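Local coordinates for protein glutathione S-transferase (Xanthomonas axonopodis pv. citri, PDB 6NV6) that binds glutathione and, as a theta-class glutathione transferase, probably catalyses its conjugation to electrophilic substrates, at residues T5-R10 with V55-D60; V15-W20 with D162-S167; F168-F173 with G201-L206; A22-V27 with R193-Y198; L83-P88 with F158-I163. One frame throughout, in Å; residues are numbered along the deposited sequence.

Contact 1 of 5, residues T5-R10 with V55-D60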
# COMPACT_ATOMS: atom_id res chain seq x y z
N THR A 5 14.33 -8.52 -9.54
CA THR A 5 14.89 -7.24 -9.10
C THR A 5 13.79 -6.19 -9.07
O THR A 5 12.95 -6.12 -9.98
CB THR A 5 16.03 -6.81 -10.03
OG1 THR A 5 16.98 -7.88 -10.11
CG2 THR A 5 16.72 -5.56 -9.51
N ILE A 6 13.80 -5.36 -8.03
CA ILE A 6 12.82 -4.30 -7.84
C ILE A 6 13.58 -2.99 -7.65
O ILE A 6 14.22 -2.79 -6.61
CB ILE A 6 11.89 -4.58 -6.65
CG1 ILE A 6 11.08 -5.85 -6.90
CG2 ILE A 6 10.99 -3.39 -6.38
CD1 ILE A 6 10.25 -6.32 -5.69
N TRP A 7 13.53 -2.10 -8.64
CA TRP A 7 14.15 -0.79 -8.54
C TRP A 7 13.20 0.18 -7.88
O TRP A 7 11.99 0.16 -8.16
CB TRP A 7 14.52 -0.26 -9.92
CG TRP A 7 15.73 -0.86 -10.55
CD1 TRP A 7 17.01 -0.37 -10.52
CD2 TRP A 7 15.77 -2.05 -11.32
NE1 TRP A 7 17.84 -1.19 -11.23
CE2 TRP A 7 17.11 -2.24 -11.73
CE3 TRP A 7 14.81 -2.99 -11.70
CZ2 TRP A 7 17.51 -3.33 -12.50
CZ3 TRP A 7 15.21 -4.06 -12.47
CH2 TRP A 7 16.54 -4.23 -12.86
N GLY A 8 13.72 1.03 -7.02
CA GLY A 8 12.94 2.14 -6.52
C GLY A 8 13.20 2.50 -5.06
O GLY A 8 13.60 1.67 -4.24
N ARG A 9 12.96 3.77 -4.74
CA ARG A 9 13.11 4.27 -3.38
C ARG A 9 12.16 3.55 -2.43
O ARG A 9 10.97 3.38 -2.71
CB ARG A 9 12.85 5.78 -3.36
N ARG A 10 12.70 3.12 -1.28
CA ARG A 10 11.96 2.33 -0.31
C ARG A 10 11.01 3.17 0.53
O ARG A 10 10.20 2.60 1.27
CB ARG A 10 12.95 1.58 0.58
CG ARG A 10 14.01 0.87 -0.27
CD ARG A 10 15.07 0.10 0.51
NE ARG A 10 15.98 -0.55 -0.44
CZ ARG A 10 17.30 -0.48 -0.41
NH1 ARG A 10 17.91 0.22 0.54
NH2 ARG A 10 18.02 -1.10 -1.34
N VAL A 55 8.04 5.27 -8.91
CA VAL A 55 7.43 4.10 -9.52
C VAL A 55 8.38 2.91 -9.32
O VAL A 55 9.59 3.09 -9.45
CB VAL A 55 7.13 4.32 -11.01
CG1 VAL A 55 8.38 4.13 -11.91
CG2 VAL A 55 5.95 3.47 -11.48
N PRO A 56 7.89 1.76 -8.90
CA PRO A 56 8.74 0.56 -8.91
C PRO A 56 8.88 -0.01 -10.32
O PRO A 56 7.93 0.02 -11.11
CB PRO A 56 8.00 -0.43 -7.99
CG PRO A 56 6.59 0.06 -7.97
CD PRO A 56 6.66 1.55 -8.11
N THR A 57 10.07 -0.50 -10.63
CA THR A 57 10.27 -1.34 -11.81
C THR A 57 10.57 -2.75 -11.33
O THR A 57 11.52 -2.97 -10.57
CB THR A 57 11.42 -0.84 -12.68
OG1 THR A 57 11.25 0.56 -12.97
CG2 THR A 57 11.47 -1.63 -13.98
N LEU A 58 9.74 -3.70 -11.74
CA LEU A 58 9.98 -5.11 -11.48
C LEU A 58 10.63 -5.73 -12.71
O LEU A 58 10.24 -5.43 -13.84
CB LEU A 58 8.69 -5.85 -11.15
CG LEU A 58 8.77 -7.29 -10.60
CD1 LEU A 58 8.74 -8.33 -11.69
CD2 LEU A 58 9.99 -7.52 -9.75
N GLN A 59 11.62 -6.59 -12.47
CA GLN A 59 12.18 -7.45 -13.50
C GLN A 59 12.29 -8.86 -12.94
O GLN A 59 12.88 -9.07 -11.88
CB GLN A 59 13.55 -6.97 -13.97
CG GLN A 59 14.19 -7.89 -15.01
CD GLN A 59 15.42 -7.29 -15.67
OE1 GLN A 59 15.74 -6.11 -15.47
NE2 GLN A 59 16.12 -8.09 -16.47
N ASP A 60 11.70 -9.82 -13.65
CA ASP A 60 11.77 -11.22 -13.27
C ASP A 60 11.97 -12.00 -14.57
O ASP A 60 11.01 -12.26 -15.30
CB ASP A 60 10.52 -11.68 -12.53
CG ASP A 60 10.55 -13.17 -12.21
OD1 ASP A 60 11.63 -13.79 -12.33
OD2 ASP A 60 9.49 -13.73 -11.85
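Trp7 turns the edge of its six-membered ring to the neighbouring strand, CE3 at Thr57 and CZ3 and CH2 at Gln59. The two segments supply the antiparallel pairing of strands 4-7 and 57-60 in the thioredoxin-like domain of a glutathione transferase. Their short axes run at 166°, 4.8 Å apart at closest. Four backbone bonds fix the register: Thr5 and Gln59 exchange two, Trp7 and Thr57 the other two, with Thr57 N to Trp7 O the longest at 3.2 Å. Between these hydrogen-bonded pairs sits the non-hydrogen-bonded pair Ile6-Leu58, whose side chains point to the opposite face of the sheet; there Ile6 CG1 meets Leu58 CD2 at 3.5 Å, and the helices 13-25 and 68-79 pack on that buried face. On the Trp7 side, Thr5 CG2 stands 3.5 Å above the plane of the indole, toward its rim. Gln59 keeps CG anti to its backbone N (chi1 178°) and is extended beyond, which carries the amide obliquely across to the ring edge, the two planes 26° apart. The amide oxygen Gln59 OE1 ends near the ring plane, 3.3 Å from the edge carbon Trp7 CH2.

Contact 2 of 5, residues V15-W20 with D162-S167; sequences VRKALW and DIPLGS
Ile163 O is gripped twice by Ser167: the hydroxyl OG donates to it at 2.7 Å and the backbone N at 3.0 Å, the two arriving from opposite faces of the carbonyl plane. Turned back in this way onto its own helix, Ser167 OG still faces helix 13-25, lying near the plane of the Trp20 ring at its edge and 3.4 Å from Lys17 CG. Trp20 carries much of the remaining contact. A chi1 of 179° swings its indole away from the backbone N and across to helix 163-174, where Ile163 CG1 sits over one face of the six-membered ring, 4.0 Å from its centroid and 9° off the normal, a CH-pi contact. The other branch, Ile163 CG2, touches the carbonyl of Lys17. This crossing, at 121° between short axes 8.6 Å apart, joins the thioredoxin-like domain to the all-helical domain of the glutathione transferase fold, and all its touching residues are buried. The ring also passes the backbone of Gly166, which has no side chain there, Trp20 CZ3 lying 3.9 Å from Gly166 C. Further along, the aliphatic part of Lys17 crosses Pro164 at about a right angle, CD lying 3.8 Å from Pro164 CB. The charged ends look elsewhere: Lys17 NZ bonds to Asn14 and Asn69, and Arg16 NH2 to Thr204.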
# COMPACT_ATOMS: atom_id res chain seq x y z
N VAL A 15 6.45 1.44 -4.10
CA VAL A 15 7.56 0.51 -3.97
C VAL A 15 7.35 -0.37 -2.74
O VAL A 15 7.65 -1.57 -2.76
CB VAL A 15 8.89 1.29 -3.93
CG1 VAL A 15 10.08 0.36 -3.73
CG2 VAL A 15 9.06 2.15 -5.20
N ARG A 16 6.79 0.20 -1.67
CA ARG A 16 6.45 -0.60 -0.50
C ARG A 16 5.51 -1.74 -0.87
O ARG A 16 5.67 -2.87 -0.40
CB ARG A 16 5.82 0.27 0.57
CG ARG A 16 6.78 1.13 1.35
CD ARG A 16 6.01 2.04 2.31
NE ARG A 16 6.91 2.86 3.11
CZ ARG A 16 6.93 4.19 3.09
NH1 ARG A 16 6.08 4.86 2.32
NH2 ARG A 16 7.80 4.84 3.85
N LYS A 17 4.51 -1.44 -1.71
CA LYS A 17 3.58 -2.46 -2.19
C LYS A 17 4.33 -3.65 -2.76
O LYS A 17 3.97 -4.81 -2.51
CB LYS A 17 2.69 -1.88 -3.29
CG LYS A 17 1.65 -0.89 -2.86
CD LYS A 17 0.76 -0.65 -4.05
CE LYS A 17 0.20 0.74 -4.08
NZ LYS A 17 -0.23 1.02 -5.47
N ALA A 18 5.37 -3.38 -3.55
CA ALA A 18 6.08 -4.46 -4.22
C ALA A 18 7.01 -5.19 -3.25
O ALA A 18 7.07 -6.42 -3.27
CB ALA A 18 6.85 -3.90 -5.41
N LEU A 19 7.73 -4.44 -2.41
CA LEU A 19 8.63 -5.06 -1.44
C LEU A 19 7.86 -5.95 -0.48
O LEU A 19 8.26 -7.09 -0.21
CB LEU A 19 9.41 -4.00 -0.66
CG LEU A 19 10.22 -3.12 -1.61
CD1 LEU A 19 10.79 -1.90 -0.92
CD2 LEU A 19 11.30 -3.95 -2.29
N TRP A 20 6.73 -5.45 0.01
CA TRP A 20 5.91 -6.24 0.91
C TRP A 20 5.43 -7.53 0.23
O TRP A 20 5.48 -8.61 0.84
CB TRP A 20 4.73 -5.38 1.38
CG TRP A 20 3.78 -6.06 2.30
CD1 TRP A 20 3.99 -7.22 2.99
CD2 TRP A 20 2.46 -5.63 2.63
NE1 TRP A 20 2.89 -7.53 3.73
CE2 TRP A 20 1.93 -6.56 3.53
CE3 TRP A 20 1.68 -4.53 2.25
CZ2 TRP A 20 0.64 -6.43 4.07
CZ3 TRP A 20 0.41 -4.40 2.79
CH2 TRP A 20 -0.10 -5.34 3.68
N ASP A 162 -5.38 -6.53 0.19
CA ASP A 162 -5.06 -5.63 1.29
C ASP A 162 -3.77 -4.85 1.08
O ASP A 162 -3.50 -3.88 1.81
CB ASP A 162 -4.95 -6.42 2.60
CG ASP A 162 -6.27 -6.97 3.06
OD1 ASP A 162 -6.68 -8.04 2.55
OD2 ASP A 162 -6.87 -6.34 3.96
N ILE A 163 -2.96 -5.24 0.10
CA ILE A 163 -1.58 -4.77 0.02
C ILE A 163 -1.49 -3.33 -0.47
O ILE A 163 -0.76 -2.54 0.15
CB ILE A 163 -0.76 -5.74 -0.84
CG1 ILE A 163 -0.51 -7.02 -0.06
CG2 ILE A 163 0.55 -5.10 -1.29
CD1 ILE A 163 0.20 -8.09 -0.87
N PRO A 164 -2.18 -2.91 -1.54
CA PRO A 164 -2.02 -1.50 -1.98
C PRO A 164 -2.44 -0.48 -0.93
O PRO A 164 -1.63 0.39 -0.57
CB PRO A 164 -2.90 -1.43 -3.24
CG PRO A 164 -2.93 -2.82 -3.74
CD PRO A 164 -2.95 -3.69 -2.53
N LEU A 165 -3.67 -0.58 -0.39
CA LEU A 165 -4.06 0.36 0.67
C LEU A 165 -3.24 0.14 1.95
O LEU A 165 -2.95 1.11 2.66
CB LEU A 165 -5.54 0.23 0.98
CG LEU A 165 -6.09 1.28 1.94
CD1 LEU A 165 -5.91 2.69 1.39
CD2 LEU A 165 -7.55 1.01 2.26
N GLY A 166 -2.86 -1.11 2.24
CA GLY A 166 -2.05 -1.38 3.42
C GLY A 166 -0.71 -0.68 3.38
O GLY A 166 -0.19 -0.28 4.43
N SER A 167 -0.14 -0.50 2.19
CA SER A 167 1.14 0.19 2.09
C SER A 167 0.99 1.70 2.26
O SER A 167 1.93 2.36 2.71
CB SER A 167 1.83 -0.15 0.77
OG SER A 167 1.74 -1.53 0.46

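Contact 3 of 5, residues F168-F173 with G201-L206; sequences FIYAWF and GVMTAL
Tyr170 is the tightly held part of this contact, touched by Val202, Met203, Thr204 and Leu206 of the chain's C-terminal tail. With chi1 at 172° the ring is sent out from helix 163-174 and across the tail. Met203 CA stands over one face, 3.8 Å from the ring centroid and 18° off its normal, a CH-pi contact offset toward the rim. The Met203 side chain crosses the ring at about a right angle, with CG 3.8 Å from Tyr170 CE1. At the root of the tyrosine, Val202 CG1 packs on Tyr170 CB at 3.7 Å. Leu206 belongs to the same packed part: its CD1 reaches Tyr170 CE2 at 3.7 Å, and its CD2 lies 3.9 Å from Ala171 CA. At the tip of the ring the hydroxyl donates to Thr204 O, 3.0 Å away, so the ring is fixed by packing along its length and by a polar bond at its end.

The solvent side lies at the bend of the tail, where Met203 and Thr204 are partly exposed and Ala205 turns away into solvent. Met203 is the centre of an inverse gamma turn, closed by Thr204 N bonding to Val202 O at 2.7 Å. Thr204 OG1 bonds to Arg10 O, so the segment 201-206 acts as a C-terminal tail laid over the junction of the helical and thioredoxin-like domains of a glutathione transferase.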
# COMPACT_ATOMS: atom_id res chain seq x y z
N PHE A 168 -0.17 2.25 1.89
CA PHE A 168 -0.42 3.66 2.16
C PHE A 168 -0.75 3.90 3.63
O PHE A 168 -0.30 4.89 4.22
CB PHE A 168 -1.57 4.19 1.30
CG PHE A 168 -1.18 4.51 -0.11
CD1 PHE A 168 -0.65 5.74 -0.44
CD2 PHE A 168 -1.37 3.58 -1.12
CE1 PHE A 168 -0.31 6.04 -1.76
CE2 PHE A 168 -1.02 3.87 -2.43
CZ PHE A 168 -0.49 5.11 -2.75
N ILE A 169 -1.51 2.98 4.23
CA ILE A 169 -2.08 3.25 5.55
C ILE A 169 -1.01 3.30 6.63
O ILE A 169 -1.26 3.82 7.72
CB ILE A 169 -3.17 2.21 5.90
CG1 ILE A 169 -4.34 2.91 6.58
CG2 ILE A 169 -2.61 1.10 6.76
CD1 ILE A 169 -5.14 3.78 5.64
N TYR A 170 0.18 2.78 6.33
CA TYR A 170 1.33 3.05 7.20
C TYR A 170 1.61 4.55 7.25
O TYR A 170 1.75 5.13 8.34
CB TYR A 170 2.55 2.28 6.70
CG TYR A 170 3.82 2.65 7.42
CD1 TYR A 170 3.97 2.40 8.78
CD2 TYR A 170 4.88 3.27 6.75
CE1 TYR A 170 5.11 2.73 9.45
CE2 TYR A 170 6.04 3.61 7.42
CZ TYR A 170 6.14 3.33 8.76
OH TYR A 170 7.30 3.66 9.43
N ALA A 171 1.69 5.20 6.09
CA ALA A 171 1.90 6.64 6.08
C ALA A 171 0.77 7.36 6.80
O ALA A 171 1.01 8.27 7.61
CB ALA A 171 2.03 7.14 4.63
N TRP A 172 -0.48 6.96 6.53
CA TRP A 172 -1.62 7.60 7.17
C TRP A 172 -1.49 7.63 8.69
O TRP A 172 -1.74 8.66 9.32
CB TRP A 172 -2.90 6.87 6.77
CG TRP A 172 -4.14 7.34 7.48
CD1 TRP A 172 -4.82 6.68 8.48
CD2 TRP A 172 -4.86 8.56 7.25
NE1 TRP A 172 -5.91 7.43 8.88
CE2 TRP A 172 -5.96 8.58 8.14
CE3 TRP A 172 -4.68 9.63 6.37
CZ2 TRP A 172 -6.87 9.63 8.17
CZ3 TRP A 172 -5.59 10.67 6.41
CH2 TRP A 172 -6.67 10.66 7.30
N PHE A 173 -1.11 6.52 9.30
CA PHE A 173 -1.16 6.43 10.75
C PHE A 173 0.09 6.96 11.43
O PHE A 173 0.02 7.37 12.59
CB PHE A 173 -1.40 4.97 11.18
CG PHE A 173 -2.85 4.56 11.14
CD1 PHE A 173 -3.77 5.16 11.99
CD2 PHE A 173 -3.29 3.59 10.24
CE1 PHE A 173 -5.10 4.79 11.96
CE2 PHE A 173 -4.63 3.22 10.21
CZ PHE A 173 -5.53 3.82 11.07
N GLY A 201 8.78 -4.94 4.64
CA GLY A 201 8.45 -4.39 3.34
C GLY A 201 7.87 -2.99 3.35
O GLY A 201 8.09 -2.23 2.41
N VAL A 202 7.13 -2.63 4.40
CA VAL A 202 6.35 -1.40 4.41
C VAL A 202 6.86 -0.41 5.44
O VAL A 202 6.97 0.78 5.15
CB VAL A 202 4.85 -1.71 4.64
CG1 VAL A 202 4.02 -0.43 4.65
CG2 VAL A 202 4.35 -2.65 3.58
N MET A 203 7.19 -0.87 6.64
CA MET A 203 7.45 0.07 7.73
C MET A 203 8.90 0.54 7.67
O MET A 203 9.76 0.17 8.47
CB MET A 203 7.11 -0.56 9.08
CG MET A 203 5.67 -1.06 9.14
SD MET A 203 5.28 -2.04 10.60
CE MET A 203 5.22 -0.71 11.81
N THR A 204 9.15 1.41 6.70
CA THR A 204 10.46 1.98 6.45
C THR A 204 10.48 3.43 6.91
O THR A 204 9.50 3.96 7.46
CB THR A 204 10.80 1.85 4.96
OG1 THR A 204 9.87 2.61 4.17
CG2 THR A 204 10.75 0.39 4.52
N ALA A 205 11.61 4.09 6.70
CA ALA A 205 11.74 5.50 7.02
C ALA A 205 10.62 6.30 6.35
O ALA A 205 10.46 6.26 5.13
CB ALA A 205 13.11 6.02 6.58
N LEU A 206 9.82 7.00 7.15
CA LEU A 206 8.67 7.72 6.62
C LEU A 206 9.08 9.13 6.22
O LEU A 206 8.63 10.15 6.76
CB LEU A 206 7.52 7.71 7.62
CG LEU A 206 6.17 7.98 6.93
CD1 LEU A 206 5.88 6.92 5.87
CD2 LEU A 206 5.02 8.08 7.93

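Contact 4 of 5, residues A22-V27 with R193-Y198; sequences AEEAGV and RVRPAY
Glu23 opens the contact on helix 13-25 with its methylene: CB packs on the methyl of Ala197, 3.7 Å from CB to CB. Its carboxylate leaves the interface, OE1 pairing with Arg200 and OE2 with the hydroxyl of Tyr29. One residue on, Glu24 bends at chi2 (-70°), and this bend brings its carboxylate back to the other segment. There Arg195 grips it side-on. Arg195 NE donates to Glu24 OE2 at 2.8 Å, on the syn side, while Arg195 NH2 donates to Glu24 OE1 at 3.0 Å along an almost straight line, 176° at the hydrogen. Each oxygen lies close to the guanidinium plane, but the carboxylate itself is turned 40° against that plane. OE2 also accepts from Trp20 NE1, a second partner that would hold the carboxylate's rotation. The methyl of Ala197 fits beside the same group, its CB 3.4 Å from Glu24 CD. A water sits between Glu24 OE1 and Ala197 N, with weak bonds to both. Gly26, with positive phi, then takes the chain out of the helix.

The segment thus places the C-terminal end of helix 13-25, from the thioredoxin-like domain, against the first turn of helix 196-201. Phe158, in the loop leading to helix 163-174, makes a cation-pi contact with Arg195, and Tyr79 of helix 68-79 touches Ala25.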
# COMPACT_ATOMS: atom_id res chain seq x y z
N ALA A 22 6.82 -9.11 -2.44
CA ALA A 22 8.01 -9.95 -2.51
C ALA A 22 8.25 -10.67 -1.19
O ALA A 22 8.36 -11.90 -1.14
CB ALA A 22 9.22 -9.10 -2.89
N GLU A 23 8.28 -9.90 -0.09
CA GLU A 23 8.55 -10.46 1.22
C GLU A 23 7.51 -11.51 1.60
O GLU A 23 7.86 -12.59 2.10
CB GLU A 23 8.61 -9.35 2.26
CG GLU A 23 9.84 -8.47 2.13
CD GLU A 23 11.08 -9.09 2.78
OE1 GLU A 23 10.92 -9.80 3.80
OE2 GLU A 23 12.20 -8.87 2.27
N GLU A 24 6.22 -11.23 1.38
CA GLU A 24 5.18 -12.21 1.67
C GLU A 24 5.42 -13.54 0.95
O GLU A 24 5.02 -14.60 1.44
CB GLU A 24 3.79 -11.68 1.28
CG GLU A 24 3.23 -10.56 2.15
CD GLU A 24 2.82 -11.00 3.56
OE1 GLU A 24 2.81 -12.21 3.84
OE2 GLU A 24 2.52 -10.11 4.39
N ALA A 25 6.06 -13.49 -0.22
CA ALA A 25 6.27 -14.67 -1.04
C ALA A 25 7.54 -15.43 -0.67
O ALA A 25 7.69 -16.59 -1.06
CB ALA A 25 6.34 -14.28 -2.52
N GLY A 26 8.47 -14.79 0.03
CA GLY A 26 9.68 -15.44 0.46
C GLY A 26 10.74 -15.61 -0.61
O GLY A 26 11.77 -16.24 -0.34
N VAL A 27 10.54 -15.04 -1.80
CA VAL A 27 11.44 -15.32 -2.91
C VAL A 27 12.74 -14.55 -2.75
O VAL A 27 12.83 -13.52 -2.07
CB VAL A 27 10.77 -14.99 -4.26
CG1 VAL A 27 9.60 -15.93 -4.52
CG2 VAL A 27 10.33 -13.54 -4.30
N ARG A 193 0.45 -4.95 11.15
CA ARG A 193 1.72 -4.71 11.80
C ARG A 193 2.31 -5.97 12.43
O ARG A 193 3.53 -6.03 12.60
CB ARG A 193 1.57 -3.60 12.85
CG ARG A 193 1.55 -2.20 12.21
CD ARG A 193 1.68 -1.07 13.22
NE ARG A 193 1.32 -1.44 14.59
CZ ARG A 193 0.13 -1.20 15.16
NH1 ARG A 193 -0.83 -0.59 14.49
NH2 ARG A 193 -0.08 -1.58 16.40
N VAL A 194 1.50 -6.98 12.72
CA VAL A 194 2.07 -8.22 13.26
C VAL A 194 2.76 -9.06 12.20
O VAL A 194 3.51 -9.99 12.56
CB VAL A 194 1.01 -9.08 13.97
CG1 VAL A 194 0.13 -8.21 14.86
CG2 VAL A 194 0.16 -9.86 12.97
N ARG A 195 2.55 -8.78 10.91
CA ARG A 195 3.18 -9.57 9.85
C ARG A 195 4.64 -9.14 9.66
O ARG A 195 4.91 -7.95 9.49
CB ARG A 195 2.43 -9.43 8.54
CG ARG A 195 0.95 -9.73 8.63
CD ARG A 195 0.30 -9.58 7.27
NE ARG A 195 0.69 -10.69 6.41
CZ ARG A 195 0.06 -11.85 6.37
NH1 ARG A 195 -1.00 -12.06 7.14
NH2 ARG A 195 0.47 -12.81 5.56
N PRO A 196 5.60 -10.08 9.68
CA PRO A 196 6.99 -9.68 9.41
C PRO A 196 7.19 -9.11 8.02
O PRO A 196 7.92 -8.12 7.87
CB PRO A 196 7.78 -10.99 9.60
CG PRO A 196 6.91 -11.84 10.46
CD PRO A 196 5.49 -11.48 10.12
N ALA A 197 6.55 -9.70 7.00
CA ALA A 197 6.68 -9.18 5.64
C ALA A 197 6.24 -7.73 5.57
O ALA A 197 6.82 -6.93 4.82
CB ALA A 197 5.88 -10.03 4.66
N TYR A 198 5.23 -7.36 6.37
CA TYR A 198 4.81 -5.97 6.42
C TYR A 198 5.82 -5.10 7.15
O TYR A 198 6.07 -3.95 6.76
CB TYR A 198 3.44 -5.89 7.09
CG TYR A 198 2.81 -4.52 7.10
CD1 TYR A 198 2.13 -4.04 5.99
CD2 TYR A 198 2.87 -3.73 8.24
CE1 TYR A 198 1.53 -2.80 6.00
CE2 TYR A 198 2.28 -2.48 8.26
CZ TYR A 198 1.60 -2.02 7.14
OH TYR A 198 1.01 -0.77 7.16
O HOH W 1 4.26 -12.19 6.89

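Contact 5 of 5, residues L83-P88 with F158-I163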
# COMPACT_ATOMS: atom_id res chain seq x y z
N LEU A 83 -1.88 -15.82 -1.43
CA LEU A 83 -2.29 -14.42 -1.52
C LEU A 83 -3.19 -14.13 -2.71
O LEU A 83 -3.72 -13.01 -2.79
CB LEU A 83 -1.06 -13.53 -1.61
CG LEU A 83 -0.31 -13.42 -0.29
CD1 LEU A 83 0.51 -12.16 -0.25
CD2 LEU A 83 -1.29 -13.50 0.89
N TYR A 84 -3.36 -15.08 -3.62
CA TYR A 84 -4.14 -14.89 -4.83
C TYR A 84 -5.35 -15.82 -4.78
O TYR A 84 -5.23 -17.00 -5.12
CB TYR A 84 -3.28 -15.17 -6.07
CG TYR A 84 -3.97 -15.06 -7.41
CD1 TYR A 84 -4.71 -16.12 -7.92
CD2 TYR A 84 -3.87 -13.90 -8.17
CE1 TYR A 84 -5.35 -16.03 -9.14
CE2 TYR A 84 -4.50 -13.80 -9.41
CZ TYR A 84 -5.24 -14.87 -9.89
OH TYR A 84 -5.87 -14.81 -11.11
N PRO A 85 -6.51 -15.34 -4.31
CA PRO A 85 -7.71 -16.20 -4.29
C PRO A 85 -8.04 -16.72 -5.68
O PRO A 85 -8.09 -15.97 -6.66
CB PRO A 85 -8.80 -15.26 -3.76
CG PRO A 85 -8.09 -14.17 -3.06
CD PRO A 85 -6.78 -14.00 -3.79
N GLN A 86 -8.26 -18.04 -5.77
CA GLN A 86 -8.43 -18.66 -7.08
C GLN A 86 -9.85 -18.49 -7.64
O GLN A 86 -10.01 -18.39 -8.85
CB GLN A 86 -8.04 -20.13 -7.01
CG GLN A 86 -6.52 -20.37 -7.18
CD GLN A 86 -6.03 -20.31 -8.64
OE1 GLN A 86 -6.71 -19.77 -9.53
NE2 GLN A 86 -4.85 -20.86 -8.88
N ALA A 87 -10.86 -18.43 -6.78
CA ALA A 87 -12.21 -18.20 -7.29
C ALA A 87 -12.39 -16.73 -7.68
O ALA A 87 -12.14 -15.84 -6.85
CB ALA A 87 -13.26 -18.58 -6.27
N PRO A 88 -12.83 -16.44 -8.91
CA PRO A 88 -12.95 -15.03 -9.33
C PRO A 88 -13.79 -14.19 -8.38
O PRO A 88 -13.46 -13.03 -8.12
CB PRO A 88 -13.58 -15.14 -10.72
CG PRO A 88 -13.12 -16.48 -11.23
CD PRO A 88 -13.08 -17.38 -10.02
N PHE A 158 -6.52 -12.35 4.92
CA PHE A 158 -5.61 -11.45 4.23
C PHE A 158 -5.22 -12.03 2.86
O PHE A 158 -5.07 -13.24 2.68
CB PHE A 158 -4.38 -11.23 5.11
CG PHE A 158 -3.20 -10.61 4.42
CD1 PHE A 158 -2.29 -11.39 3.76
CD2 PHE A 158 -2.98 -9.24 4.49
CE1 PHE A 158 -1.18 -10.82 3.14
CE2 PHE A 158 -1.88 -8.66 3.87
CZ PHE A 158 -0.97 -9.46 3.19
N ALA A 159 -5.05 -11.14 1.88
CA ALA A 159 -4.59 -11.53 0.55
C ALA A 159 -4.10 -10.27 -0.17
O ALA A 159 -4.02 -9.19 0.43
CB ALA A 159 -5.68 -12.26 -0.23
N MET A 160 -3.78 -10.41 -1.46
CA MET A 160 -3.18 -9.32 -2.23
C MET A 160 -4.02 -8.05 -2.17
O MET A 160 -3.47 -6.94 -2.28
CB MET A 160 -3.02 -9.76 -3.68
CG MET A 160 -4.34 -10.28 -4.28
SD MET A 160 -4.26 -10.54 -6.06
CE MET A 160 -2.57 -11.05 -6.15
N GLY A 161 -5.34 -8.19 -2.03
CA GLY A 161 -6.22 -7.04 -2.04
C GLY A 161 -5.94 -6.06 -0.92
O GLY A 161 -6.22 -4.86 -1.06
N ASP A 162 -5.38 -6.53 0.19
CA ASP A 162 -5.06 -5.63 1.29
C ASP A 162 -3.77 -4.85 1.08
O ASP A 162 -3.50 -3.88 1.81
CB ASP A 162 -4.95 -6.42 2.60
CG ASP A 162 -6.27 -6.97 3.06
OD1 ASP A 162 -6.68 -8.04 2.55
OD2 ASP A 162 -6.87 -6.34 3.96
N ILE A 163 -2.96 -5.24 0.10
CA ILE A 163 -1.58 -4.77 0.02
C ILE A 163 -1.49 -3.33 -0.47
O ILE A 163 -0.76 -2.54 0.15
CB ILE A 163 -0.76 -5.74 -0.84
CG1 ILE A 163 -0.51 -7.02 -0.06
CG2 ILE A 163 0.55 -5.10 -1.29
CD1 ILE A 163 0.20 -8.09 -0.87
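Phe158 begins the contact by meeting Leu83, whose CD2 lies 3.5 Å from Phe158 CE1; the two side chains meet at a slant. Next, Ala159 puts its methyl beside the main chain of Leu83, and Pro85 CD approaches Ala159 CB at 4.1 Å. Met160 supplies the polar link: its N donates to Leu83 O at 2.9 Å, in the carbonyl plane on a lone pair, with 164° at the hydrogen. Its CG stands between the backbone N and the carbonyl carbon (chi1 54°), and from there the thioether runs alongside Tyr84, pointing the same way. Met160 CE comes to the ring edge at 3.7 Å from Tyr84 CD2, and the sulfur SD is 5.1 Å from the ring centroid, oblique to it, a Met-aromatic contact. Ile163 of helix 163-174 closes the series with CD1 4.1 Å from Leu83 CD1. Here the linker between helices 68-79 and 88-118, which connects the two domains of the transferase, meets the loop before helix 163-174. With a single directed bond amid apolar contacts, the alignment of the two loops probably rests largely on Met160 N to Leu83 O.

Contact 2 is the buried core, with its centre about 3 Å from that of the chain, while contacts 1, 3, 4 and 5 are partly buried. Contacts 2 and 4 use helix 13-25, and contacts 2 and 3 share helix 163-174; contacts 2 and 5 share Asp162 and Ile163. Their chemistry follows their place. Contact 1 is a backbone ladder within one domain, contact 2 is mainly apolar packing between the two domains, which contact 4 joins as well, bringing a salt bridge to its partly exposed edge. Contacts 3 and 5 each rely on one hydrogen bond amid apolar side chains. Tyr198 OH to Gly166 O ties contact 4 to contact 2, and Met203 N probably bonds to Tyr198 O between contacts 3 and 4.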